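Beta-galactosidase (Bacteroides thetaiotaomicron, PDB 5MUI) probably hydrolyses an L-arabinofuranosyl linkage in the plant pectin rhamnogalacturonan II, using a glycan pocket in a five-bladed beta-propeller. Local coordinates at residues Thr204-Thr209 with Phe225-Gly230; Thr269-Ala274 with Met285-Ala290; Asp273-Lys278 with Ser335-His340; Leu330-Ser335 with His346-Val351. One frame throughout, in Å; residues are numbered along the deposited sequence.

Contact 1. Residues Thr204-Thr209 with Phe225-Gly230; sequences TQYKST and FYNAGG. With FUB (beta-L-arabinofuranose), chain B; 8PK (4-O-[(1R)-1-hydroxyethyl]-2-O-methyl-alpha-L-fucopyranose), chain C.
The glycan pocket is lined here by Tyr206 and Asn227, which face each other across the beta hairpin 204-212/222-231 of one propeller blade. Asn227 ND2 donates to O3 of the beta-L-arabinofuranose at 3.0 Å, with an N-H...O angle of 163°. Its CG lies between its own backbone N and carbonyl carbon (chi1 61°), a rotation that carries the amide back over the opposite strand, with ND2 3.7 Å from Tyr206 CB. The Tyr206 ring, tilted 17° from that amide, lies under the same sugar: arabinofuranose C2 is 3.8 Å above the ring plane, displaced toward the rim. The methyl C7 of the substituted fucose meets the ring edge and also comes within 3.6 Å of Gly229 CA, where there is no side chain to bar it. Replacing Tyr206 with an alanine would probably strip arabinofuranose C2 of its flat support and leave the methyl without its aromatic edge. Between Gln205 and Ser208 the register slips by one residue, a beta bulge. Tyr206 N bonds to Asn227 O (2.9 Å) and Asn227 N to Lys207 O (3.1 Å). Away from the sugars, Ser208 CB packs on Tyr226 CB at 3.8 Å. Strand 166-172 of the preceding blade packs against Gln205 and Ser208, strand 270-279 of the next meets Lys207 and Phe225, and strand 238-247 extends the sheet beyond 222-231.

Contact 2. Residues Thr269-Ala274 with Met285-Ala290; sequences TITGDA and MFYFSA. With FUB (beta-L-arabinofuranose), chain B.
Phe288 folds its ring back across the neighbouring strand, over Gly272 and toward the bound sugar. From CB, CG turns between the backbone N and the carbonyl carbon (chi1 89°), which swings the ring over the backbone of the partner strand. CD1 rests 3.5 Å from Gly272 O, and Gly272 N lies over one ring face near the rim; a CB on this glycine would strike CE1. CE1 itself is 3.7 Å from Asp273 OD1, and Asp273 CB lies at the ring edge, in its plane. On the far side CE2 packs against Ile270 CG2, and at the tip CZ is 3.6 Å from that methyl while arabinofuranose O2 sits in plane at the ring edge. The two strands form the antiparallel inner hairpin of a propeller blade, with Gly272-Phe288 and Ile270-Ala290 as hydrogen-bonded pairs. Beyond Gly272 the chain takes a left-handed backbone conformation at Asp273 (phi 43°, psi 61°), and the regular pairing stops. The Asp273 carboxylate reaches the sugar with both oxygens: arabinofuranose O3 donates to OD1 at 2.5 Å and O5 to OD2 at 2.6 Å. Ile270 O is held twice, by Ala290 N and, from the opposite face of its plane, by Ser289 OG at 2.7 Å. Across the sheet from Phe288, Thr271 CG2 packs 3.9 Å from Tyr287 CD2, while Tyr287 OH bonds to Asp314 and Thr271 OG1 to His264.

Contact 3. Residues Asp273-Lys278 with Ser335-His340; sequences DAHIQK and SYVIKH. With FUB (beta-L-arabinofuranose), chain B.
His275, Val337 and Ser335 carry most of this contact, in which the innermost strands of two successive propeller blades run side by side, nearly parallel, without backbone pairing; their axes stay 7.4 Å apart, and side chains and a water fill the interval. His275 sends its ring across the gap because CG stands anti to the backbone N (chi1 162°). The imidazole then lies on the Tyr336 ring in a face-to-face stack, centroids 4.0 Å apart and planes 30° from parallel. Its CE1 comes closest, over the centre of the phenol ring and 3.5 Å from Tyr336 CZ, while the two side chains run at about a right angle to each other. Val337 contributes mainly its backbone. Its carbonyl oxygen lies in plane at the imidazole edge and accepts from Gln277 NE2 at 2.6 Å. That bond is bent (139°), although the oxygen stays near the amide plane of Gln277. The other end of this amide, OE1, bonds to Tyr137 OH, so both heteroatoms of the buried group have partners and its flip is probably fixed. The valine side chain packs on Phe286 of the neighbouring hairpin strand. Ser335 offers its carbonyl: His275 CB is 3.9 Å from Ser335 O, and a water lies 2.7 Å from this oxygen and 2.9 Å from Asp273 O, suitably placed to link the two strands, though other acceptors compete for its protons. The chemistry implies that here the two blades are joined through side chains, by a ring stack and one amide-to-carbonyl bond.

Contact 4. Residues Leu330-Ser335 with His346-Val351; sequences LFAHKS and HFYCAV. With RAM (alpha-L-rhamnopyranose), chain D; FUB (beta-L-arabinofuranose), chain B.
The backbones of Phe331-Ser335 and His346-Val351 run antiparallel at 141°, with Phe331-Val351 and His333-Cys349 as hydrogen-bonded pairs and a classic beta bulge where Leu330 N and Phe331 N both donate to Val351 O. His333 CG takes the crowded position between backbone N and carbonyl carbon (chi1 74°), which turns the ring back toward Cys349. ND1 donates to Cys349 O at 3.0 Å from above the carbonyl plane, while His333 N reaches the same oxygen from its other face. At the far corner NE2 meets rhamnose O4 at 2.6 Å in a virtually straight bond (178°). Phe331 CB sits over the centre of one imidazole face at 3.7 Å, and Lys334 CE lies against the opposite one. A leucine in place of His333 would probably leave rhamnose O4 without this partner and deprive Cys349 O of one of the two donors described. The hairpin belongs to the blade that closes the propeller ring, its sheet completed by the N-terminal strand 45-51. Lys334, extended beyond CG, reaches both sugars: NZ donates to arabinofuranose O5 at 2.7 Å and to rhamnose O3 at 2.8 Å, and it also forms a salt bridge with Asp61. Phe331 CD2 packs on Val351 CB at 3.9 Å. Toward the other end of the hairpin, Ser335 OG and His346 NE2 share a hydrogen bond of 2.8 Å, with the hydroxyl at the edge of the imidazole, near its plane.

Overall arrangement
All four contacts are buried; they differ in what they join. Contacts 1, 2 and 4 are antiparallel hairpins of three successive blades, each rich in backbone hydrogen bonds and each presenting side chains to the arabinofuranose: an aromatic face and an amide, a carboxylate, and a lysine. Contact 3 instead crosses between blades, taking strand 270-279 from contact 2 and strand 331-340 from contact 4, and relies on side chains. Contacts 1 and 2 touch where Asn227 OD1 lies 3.3 Å from Asp273 N; contacts 2 and 4 meet through the rings of Phe288 and His333. Contacts 1 and 4, with centres about 18 Å apart, do not touch, yet both reach the same sugar.

Contact 1. Residues Thr204-Thr209 with Phe225-Gly230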
# COMPACT_ATOMS: atom_id res chain seq x y z
N THR A 204 7.11 1.48 15.32
CA THR A 204 5.93 0.76 14.83
C THR A 204 6.19 0.34 13.39
O THR A 204 7.06 0.91 12.72
CB THR A 204 4.62 1.60 14.96
OG1 THR A 204 3.51 0.87 14.42
CG2 THR A 204 4.77 2.91 14.21
N GLN A 205 5.49 -0.70 12.93
CA GLN A 205 5.57 -1.13 11.53
C GLN A 205 4.27 -0.70 10.85
O GLN A 205 3.27 -0.44 11.54
CB GLN A 205 5.82 -2.65 11.44
CG GLN A 205 7.25 -3.02 11.88
CD GLN A 205 7.44 -4.41 12.48
OE1 GLN A 205 8.58 -4.92 12.51
NE2 GLN A 205 6.37 -5.04 12.96
N TYR A 206 4.32 -0.58 9.51
CA TYR A 206 3.17 -0.16 8.73
C TYR A 206 2.91 -1.14 7.58
O TYR A 206 2.89 -2.34 7.81
CB TYR A 206 3.34 1.28 8.27
CG TYR A 206 3.29 2.33 9.33
CD1 TYR A 206 2.07 2.66 9.97
CD2 TYR A 206 4.45 3.02 9.69
CE1 TYR A 206 2.03 3.67 10.95
CE2 TYR A 206 4.41 4.01 10.66
CZ TYR A 206 3.22 4.33 11.28
OH TYR A 206 3.28 5.35 12.22
N LYS A 207 2.66 -0.65 6.36
CA LYS A 207 2.34 -1.52 5.21
C LYS A 207 3.48 -2.47 4.81
O LYS A 207 4.66 -2.08 4.85
CB LYS A 207 1.92 -0.68 3.98
CG LYS A 207 1.68 -1.56 2.76
CD LYS A 207 1.06 -0.88 1.58
CE LYS A 207 0.83 -1.93 0.49
NZ LYS A 207 0.11 -1.25 -0.60
N SER A 208 3.12 -3.70 4.43
CA SER A 208 4.05 -4.67 3.86
C SER A 208 3.47 -5.28 2.60
O SER A 208 2.24 -5.38 2.46
CB SER A 208 4.35 -5.80 4.85
OG SER A 208 3.14 -6.37 5.35
N THR A 209 4.35 -5.68 1.68
CA THR A 209 3.94 -6.52 0.55
C THR A 209 5.01 -7.60 0.34
O THR A 209 6.19 -7.30 0.35
CB THR A 209 3.79 -5.76 -0.80
OG1 THR A 209 2.83 -4.72 -0.67
CG2 THR A 209 3.26 -6.69 -1.88
N PHE A 225 8.88 -6.01 1.05
CA PHE A 225 9.13 -4.59 1.21
C PHE A 225 8.12 -4.04 2.20
O PHE A 225 6.90 -4.30 2.08
CB PHE A 225 8.98 -3.84 -0.14
CG PHE A 225 10.22 -3.91 -0.99
CD1 PHE A 225 10.54 -5.07 -1.68
CD2 PHE A 225 11.10 -2.83 -1.03
CE1 PHE A 225 11.70 -5.13 -2.44
CE2 PHE A 225 12.26 -2.87 -1.81
CZ PHE A 225 12.55 -4.04 -2.51
N TYR A 226 8.61 -3.33 3.22
CA TYR A 226 7.71 -2.74 4.24
C TYR A 226 8.22 -1.43 4.76
O TYR A 226 9.43 -1.18 4.70
CB TYR A 226 7.43 -3.70 5.42
CG TYR A 226 8.59 -4.07 6.35
CD1 TYR A 226 9.66 -4.86 5.91
CD2 TYR A 226 8.57 -3.70 7.71
CE1 TYR A 226 10.68 -5.26 6.78
CE2 TYR A 226 9.57 -4.09 8.60
CZ TYR A 226 10.64 -4.86 8.14
OH TYR A 226 11.65 -5.25 9.03
N ASN A 227 7.31 -0.56 5.20
CA ASN A 227 7.77 0.71 5.82
C ASN A 227 7.48 0.69 7.30
O ASN A 227 6.61 -0.06 7.75
CB ASN A 227 7.24 1.97 5.07
CG ASN A 227 5.71 2.08 5.06
OD1 ASN A 227 5.03 1.28 4.41
ND2 ASN A 227 5.18 3.13 5.69
N ALA A 228 8.24 1.49 8.05
CA ALA A 228 8.18 1.51 9.50
C ALA A 228 8.72 2.82 10.02
O ALA A 228 9.37 3.55 9.26
CB ALA A 228 9.01 0.35 10.06
N GLY A 229 8.47 3.07 11.30
CA GLY A 229 8.91 4.31 11.99
C GLY A 229 10.06 4.08 12.98
O GLY A 229 10.12 3.03 13.66
N GLY A 230 10.96 5.07 13.05
CA GLY A 230 12.18 4.99 13.85
C GLY A 230 12.95 6.31 13.84
O GLY A 230 12.64 7.23 13.03
O5 FUB B . -1.04 3.21 4.12
C5 FUB B . -1.02 2.68 5.46
C4 FUB B . -0.03 3.33 6.44
O4 FUB B . -0.65 4.35 7.24
C3 FUB B . 1.20 3.99 5.85
O3 FUB B . 2.22 3.03 5.52
C2 FUB B . 1.60 4.94 6.98
O2 FUB B . 2.41 6.05 6.54
C1 FUB B . 0.28 5.37 7.62
O9 8PK C . 3.84 6.19 19.23
C8 8PK C . 4.17 5.65 17.95
C10 8PK C . 3.80 4.17 17.93
O4 8PK C . 3.49 6.38 16.92
C4 8PK C . 3.79 7.79 16.84
C5 8PK C . 2.54 8.52 16.34
C6 8PK C . 1.32 8.09 17.14
O5 8PK C . 2.27 8.25 14.95
C3 8PK C . 4.98 8.08 15.92
O3 8PK C . 6.15 7.39 16.36
C2 8PK C . 4.62 7.68 14.48
O2 8PK C . 5.74 7.90 13.58
C7 8PK C . 6.51 6.72 13.29
C1 8PK C . 3.36 8.46 14.04

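Contact 2. Residues Thr269-Ala274 with Met285-Ala290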
# COMPACT_ATOMS: atom_id res chain seq x y z
N THR A 269 9.65 13.40 7.86
CA THR A 269 9.29 13.01 6.48
C THR A 269 8.93 11.52 6.43
O THR A 269 9.56 10.69 7.10
CB THR A 269 10.42 13.31 5.49
OG1 THR A 269 10.66 14.72 5.46
CG2 THR A 269 10.06 12.92 4.09
N ILE A 270 7.88 11.22 5.66
CA ILE A 270 7.34 9.87 5.47
C ILE A 270 7.64 9.43 4.03
O ILE A 270 7.34 10.15 3.07
CB ILE A 270 5.81 9.81 5.71
CG1 ILE A 270 5.50 10.02 7.21
CG2 ILE A 270 5.22 8.48 5.18
CD1 ILE A 270 4.05 10.31 7.55
N THR A 271 8.28 8.28 3.91
CA THR A 271 8.40 7.54 2.66
C THR A 271 7.76 6.16 2.88
O THR A 271 8.14 5.43 3.85
CB THR A 271 9.89 7.40 2.27
OG1 THR A 271 10.49 8.71 2.29
CG2 THR A 271 10.05 6.76 0.91
N GLY A 272 6.78 5.81 2.05
CA GLY A 272 5.97 4.64 2.33
C GLY A 272 5.21 3.97 1.21
O GLY A 272 5.23 4.38 0.04
N ASP A 273 4.51 2.91 1.63
CA ASP A 273 3.63 2.06 0.79
C ASP A 273 4.26 1.74 -0.57
O ASP A 273 3.72 2.09 -1.64
CB ASP A 273 2.21 2.68 0.65
CG ASP A 273 1.40 2.65 1.97
OD1 ASP A 273 2.00 2.64 3.06
OD2 ASP A 273 0.16 2.67 1.92
N ALA A 274 5.41 1.05 -0.51
CA ALA A 274 6.14 0.61 -1.71
C ALA A 274 5.30 -0.44 -2.48
O ALA A 274 4.68 -1.31 -1.85
CB ALA A 274 7.49 0.03 -1.34
N MET A 285 9.50 1.11 -8.46
CA MET A 285 8.81 1.26 -7.19
C MET A 285 7.93 2.50 -7.23
O MET A 285 8.45 3.61 -7.27
CB MET A 285 9.80 1.35 -6.01
CG MET A 285 9.15 1.47 -4.63
SD MET A 285 10.20 2.09 -3.30
CE MET A 285 11.27 0.67 -3.19
N PHE A 286 6.62 2.31 -7.20
CA PHE A 286 5.66 3.37 -6.94
C PHE A 286 5.56 3.55 -5.42
O PHE A 286 5.41 2.56 -4.69
CB PHE A 286 4.29 3.02 -7.54
CG PHE A 286 4.31 2.77 -9.03
CD1 PHE A 286 4.18 3.84 -9.93
CD2 PHE A 286 4.44 1.48 -9.54
CE1 PHE A 286 4.19 3.61 -11.30
CE2 PHE A 286 4.47 1.25 -10.91
CZ PHE A 286 4.33 2.32 -11.79
N TYR A 287 5.70 4.78 -4.94
CA TYR A 287 5.65 5.06 -3.49
C TYR A 287 5.02 6.42 -3.23
O TYR A 287 4.86 7.22 -4.17
CB TYR A 287 7.06 5.00 -2.88
CG TYR A 287 7.98 6.17 -3.21
CD1 TYR A 287 8.76 6.18 -4.40
CD2 TYR A 287 8.07 7.28 -2.37
CE1 TYR A 287 9.64 7.25 -4.68
CE2 TYR A 287 8.91 8.36 -2.67
CZ TYR A 287 9.69 8.33 -3.81
OH TYR A 287 10.54 9.40 -4.06
N PHE A 288 4.67 6.69 -1.97
CA PHE A 288 4.20 8.01 -1.59
C PHE A 288 5.18 8.63 -0.60
O PHE A 288 5.92 7.92 0.13
CB PHE A 288 2.77 7.98 -1.02
CG PHE A 288 2.66 7.75 0.47
CD1 PHE A 288 2.58 6.46 1.00
CD2 PHE A 288 2.59 8.82 1.35
CE1 PHE A 288 2.44 6.25 2.36
CE2 PHE A 288 2.45 8.62 2.73
CZ PHE A 288 2.39 7.34 3.23
N SER A 289 5.18 9.95 -0.57
CA SER A 289 5.85 10.70 0.47
C SER A 289 4.92 11.77 1.05
O SER A 289 3.99 12.21 0.38
CB SER A 289 7.17 11.27 -0.05
OG SER A 289 7.89 11.85 1.02
N ALA A 290 5.11 12.10 2.33
CA ALA A 290 4.39 13.17 2.96
C ALA A 290 5.35 14.00 3.84
O ALA A 290 6.34 13.46 4.36
CB ALA A 290 3.26 12.64 3.79
O5 FUB B . -1.04 3.21 4.12
C5 FUB B . -1.02 2.68 5.46
C4 FUB B . -0.03 3.33 6.44
O4 FUB B . -0.65 4.35 7.24
C3 FUB B . 1.20 3.99 5.85
O3 FUB B . 2.22 3.03 5.52
C2 FUB B . 1.60 4.94 6.98
O2 FUB B . 2.41 6.05 6.54
C1 FUB B . 0.28 5.37 7.62

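Contact 3. Residues Asp273-Lys278 with Ser335-His340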
# COMPACT_ATOMS: atom_id res chain seq x y z
N ASP A 273 4.51 2.91 1.63
CA ASP A 273 3.63 2.06 0.79
C ASP A 273 4.26 1.74 -0.57
O ASP A 273 3.72 2.09 -1.64
CB ASP A 273 2.21 2.68 0.65
CG ASP A 273 1.40 2.65 1.97
OD1 ASP A 273 2.00 2.64 3.06
OD2 ASP A 273 0.16 2.67 1.92
N ALA A 274 5.41 1.05 -0.51
CA ALA A 274 6.14 0.61 -1.71
C ALA A 274 5.30 -0.44 -2.48
O ALA A 274 4.68 -1.31 -1.85
CB ALA A 274 7.49 0.03 -1.34
N HIS A 275 5.22 -0.27 -3.80
CA HIS A 275 4.45 -1.11 -4.74
C HIS A 275 5.37 -1.30 -5.96
O HIS A 275 5.62 -0.35 -6.67
CB HIS A 275 3.13 -0.37 -5.12
CG HIS A 275 2.45 -0.89 -6.36
ND1 HIS A 275 2.14 -2.22 -6.55
CD2 HIS A 275 1.98 -0.23 -7.45
CE1 HIS A 275 1.53 -2.36 -7.71
NE2 HIS A 275 1.42 -1.17 -8.28
N ILE A 276 5.84 -2.53 -6.19
CA ILE A 276 6.92 -2.81 -7.15
C ILE A 276 6.42 -3.62 -8.34
O ILE A 276 5.73 -4.66 -8.16
CB ILE A 276 8.10 -3.54 -6.47
CG1 ILE A 276 8.71 -2.61 -5.41
CG2 ILE A 276 9.17 -3.90 -7.49
CD1 ILE A 276 9.75 -3.23 -4.53
N GLN A 277 6.75 -3.14 -9.55
CA GLN A 277 6.45 -3.88 -10.80
C GLN A 277 7.73 -4.00 -11.63
O GLN A 277 8.65 -3.21 -11.47
CB GLN A 277 5.32 -3.25 -11.62
CG GLN A 277 3.95 -3.36 -10.94
CD GLN A 277 2.75 -3.03 -11.81
OE1 GLN A 277 2.56 -3.60 -12.91
NE2 GLN A 277 1.89 -2.15 -11.30
N LYS A 278 7.79 -5.05 -12.45
CA LYS A 278 8.93 -5.33 -13.31
C LYS A 278 8.62 -4.95 -14.75
O LYS A 278 7.63 -5.41 -15.33
CB LYS A 278 9.32 -6.81 -13.21
CG LYS A 278 10.71 -7.09 -13.75
CD LYS A 278 11.24 -8.43 -13.28
CE LYS A 278 12.71 -8.53 -13.59
NZ LYS A 278 13.08 -9.97 -13.63
N SER A 335 -0.43 4.15 -3.62
CA SER A 335 -0.49 3.75 -5.05
C SER A 335 -0.81 2.27 -5.26
O SER A 335 -0.29 1.38 -4.56
CB SER A 335 0.85 3.99 -5.76
OG SER A 335 1.25 5.35 -5.86
N TYR A 336 -1.66 2.01 -6.24
CA TYR A 336 -1.66 0.72 -6.91
C TYR A 336 -1.88 1.02 -8.39
O TYR A 336 -2.80 1.77 -8.72
CB TYR A 336 -2.74 -0.24 -6.38
CG TYR A 336 -2.28 -1.66 -6.48
CD1 TYR A 336 -2.38 -2.35 -7.68
CD2 TYR A 336 -1.63 -2.28 -5.41
CE1 TYR A 336 -1.89 -3.64 -7.80
CE2 TYR A 336 -1.14 -3.57 -5.52
CZ TYR A 336 -1.28 -4.25 -6.71
OH TYR A 336 -0.81 -5.54 -6.80
N VAL A 337 -1.05 0.46 -9.27
CA VAL A 337 -1.05 0.82 -10.70
C VAL A 337 -1.27 -0.42 -11.61
O VAL A 337 -0.58 -1.44 -11.48
CB VAL A 337 0.25 1.56 -11.08
CG1 VAL A 337 0.16 2.13 -12.50
CG2 VAL A 337 0.53 2.70 -10.11
N ILE A 338 -2.27 -0.34 -12.50
CA ILE A 338 -2.65 -1.41 -13.42
C ILE A 338 -2.49 -0.84 -14.85
O ILE A 338 -3.05 0.23 -15.14
CB ILE A 338 -4.13 -1.82 -13.24
CG1 ILE A 338 -4.43 -2.37 -11.81
CG2 ILE A 338 -4.58 -2.82 -14.31
CD1 ILE A 338 -3.66 -3.62 -11.43
N LYS A 339 -1.70 -1.50 -15.71
CA LYS A 339 -1.74 -1.24 -17.15
C LYS A 339 -2.55 -2.36 -17.82
O LYS A 339 -2.21 -3.53 -17.68
CB LYS A 339 -0.38 -1.11 -17.83
CG LYS A 339 -0.57 -0.62 -19.27
CD LYS A 339 0.68 -0.39 -20.06
CE LYS A 339 0.31 0.02 -21.47
NZ LYS A 339 1.55 0.25 -22.23
N HIS A 340 -3.60 -1.98 -18.53
CA HIS A 340 -4.50 -2.95 -19.20
C HIS A 340 -5.07 -2.38 -20.50
O HIS A 340 -5.64 -1.29 -20.52
CB HIS A 340 -5.65 -3.32 -18.29
CG HIS A 340 -6.55 -4.38 -18.87
ND1 HIS A 340 -6.15 -5.69 -19.00
CD2 HIS A 340 -7.80 -4.30 -19.37
CE1 HIS A 340 -7.14 -6.39 -19.55
NE2 HIS A 340 -8.14 -5.57 -19.79
O5 FUB B . -1.04 3.21 4.12
C5 FUB B . -1.02 2.68 5.46
C4 FUB B . -0.03 3.33 6.44
O4 FUB B . -0.65 4.35 7.24
C3 FUB B . 1.20 3.99 5.85
O3 FUB B . 2.22 3.03 5.52
C2 FUB B . 1.60 4.94 6.98
O2 FUB B . 2.41 6.05 6.54
C1 FUB B . 0.28 5.37 7.62
O HOH W 1 1.14 0.97 -2.29

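Contact 4. Residues Leu330-Ser335 with His346-Val351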
# COMPACT_ATOMS: atom_id res chain seq x y z
N LEU A 330 -6.11 17.98 0.13
CA LEU A 330 -5.12 17.88 1.20
C LEU A 330 -4.03 16.84 0.90
O LEU A 330 -2.82 17.17 0.91
CB LEU A 330 -5.80 17.61 2.56
CG LEU A 330 -4.87 17.43 3.77
CD1 LEU A 330 -4.03 18.67 4.04
CD2 LEU A 330 -5.65 16.99 5.01
N PHE A 331 -4.43 15.58 0.66
CA PHE A 331 -3.49 14.51 0.37
C PHE A 331 -3.96 13.78 -0.87
O PHE A 331 -5.15 13.47 -0.98
CB PHE A 331 -3.39 13.42 1.47
CG PHE A 331 -2.99 13.89 2.86
CD1 PHE A 331 -2.04 14.85 3.07
CD2 PHE A 331 -3.51 13.22 3.97
CE1 PHE A 331 -1.67 15.19 4.37
CE2 PHE A 331 -3.16 13.56 5.26
CZ PHE A 331 -2.24 14.57 5.46
N ALA A 332 -3.02 13.45 -1.76
CA ALA A 332 -3.27 12.58 -2.91
C ALA A 332 -2.12 11.58 -2.97
O ALA A 332 -1.02 11.91 -3.47
CB ALA A 332 -3.37 13.40 -4.19
N HIS A 333 -2.36 10.40 -2.41
CA HIS A 333 -1.30 9.55 -1.93
C HIS A 333 -1.66 8.09 -1.77
O HIS A 333 -2.81 7.75 -1.58
CB HIS A 333 -0.72 10.14 -0.62
CG HIS A 333 -1.58 9.98 0.60
ND1 HIS A 333 -2.95 9.81 0.55
CD2 HIS A 333 -1.24 9.97 1.92
CE1 HIS A 333 -3.42 9.69 1.79
NE2 HIS A 333 -2.41 9.80 2.64
N LYS A 334 -0.61 7.25 -1.84
CA LYS A 334 -0.67 5.80 -1.79
C LYS A 334 -1.04 5.26 -3.19
O LYS A 334 -1.81 5.90 -3.90
CB LYS A 334 -1.55 5.30 -0.65
CG LYS A 334 -1.15 5.94 0.68
CD LYS A 334 -1.99 5.41 1.81
CE LYS A 334 -1.68 6.15 3.11
NZ LYS A 334 -2.44 5.55 4.24
N SER A 335 -0.43 4.15 -3.62
CA SER A 335 -0.49 3.75 -5.05
C SER A 335 -0.81 2.27 -5.26
O SER A 335 -0.29 1.38 -4.56
CB SER A 335 0.85 3.99 -5.76
OG SER A 335 1.25 5.35 -5.86
N HIS A 346 -4.15 4.44 -12.19
CA HIS A 346 -3.42 4.67 -10.95
C HIS A 346 -4.44 4.92 -9.82
O HIS A 346 -5.09 5.97 -9.78
CB HIS A 346 -2.45 5.87 -11.12
CG HIS A 346 -1.46 6.02 -10.00
ND1 HIS A 346 -0.16 6.43 -10.23
CD2 HIS A 346 -1.55 5.83 -8.66
CE1 HIS A 346 0.50 6.50 -9.08
NE2 HIS A 346 -0.32 6.12 -8.11
N PHE A 347 -4.57 3.94 -8.91
CA PHE A 347 -5.49 3.96 -7.76
C PHE A 347 -4.74 4.65 -6.60
O PHE A 347 -3.57 4.37 -6.38
CB PHE A 347 -5.94 2.54 -7.36
CG PHE A 347 -6.81 1.87 -8.40
CD1 PHE A 347 -6.24 1.23 -9.49
CD2 PHE A 347 -8.18 1.97 -8.34
CE1 PHE A 347 -7.03 0.67 -10.48
CE2 PHE A 347 -8.99 1.39 -9.31
CZ PHE A 347 -8.42 0.76 -10.39
N TYR A 348 -5.41 5.56 -5.90
CA TYR A 348 -4.79 6.31 -4.80
C TYR A 348 -5.82 6.72 -3.76
O TYR A 348 -7.02 6.55 -4.00
CB TYR A 348 -4.04 7.54 -5.31
CG TYR A 348 -4.88 8.68 -5.87
CD1 TYR A 348 -5.32 8.66 -7.20
CD2 TYR A 348 -5.21 9.79 -5.08
CE1 TYR A 348 -6.06 9.72 -7.73
CE2 TYR A 348 -5.94 10.85 -5.59
CZ TYR A 348 -6.35 10.82 -6.94
OH TYR A 348 -7.13 11.84 -7.48
N CYS A 349 -5.33 7.12 -2.58
CA CYS A 349 -6.17 7.58 -1.48
C CYS A 349 -6.27 9.11 -1.51
O CYS A 349 -5.24 9.82 -1.42
CB CYS A 349 -5.65 7.09 -0.14
SG CYS A 349 -6.58 7.70 1.29
N ALA A 350 -7.51 9.58 -1.69
CA ALA A 350 -7.85 10.99 -1.74
C ALA A 350 -8.35 11.47 -0.39
O ALA A 350 -9.30 10.86 0.16
CB ALA A 350 -8.93 11.19 -2.78
N VAL A 351 -7.75 12.55 0.13
CA VAL A 351 -8.18 13.18 1.39
C VAL A 351 -8.39 14.69 1.16
O VAL A 351 -7.53 15.34 0.57
CB VAL A 351 -7.17 12.98 2.53
CG1 VAL A 351 -7.69 13.54 3.85
CG2 VAL A 351 -6.85 11.48 2.72
C1 RAM D . -0.13 8.61 8.53
C2 RAM D . -1.02 7.52 7.89
C3 RAM D . -2.14 8.17 7.08
C4 RAM D . -1.55 9.08 5.99
C5 RAM D . -0.56 10.10 6.63
C6 RAM D . 0.23 10.88 5.57
O2 RAM D . -0.22 6.67 7.19
O3 RAM D . -2.93 7.10 6.51
O4 RAM D . -2.60 9.75 5.26
O5 RAM D . 0.40 9.46 7.49
O5 FUB B . -1.04 3.21 4.12
C5 FUB B . -1.02 2.68 5.46
C4 FUB B . -0.03 3.33 6.44
O4 FUB B . -0.65 4.35 7.24
C3 FUB B . 1.20 3.99 5.85
O3 FUB B . 2.22 3.03 5.52
C2 FUB B . 1.60 4.94 6.98
O2 FUB B . 2.41 6.05 6.54
C1 FUB B . 0.28 5.37 7.62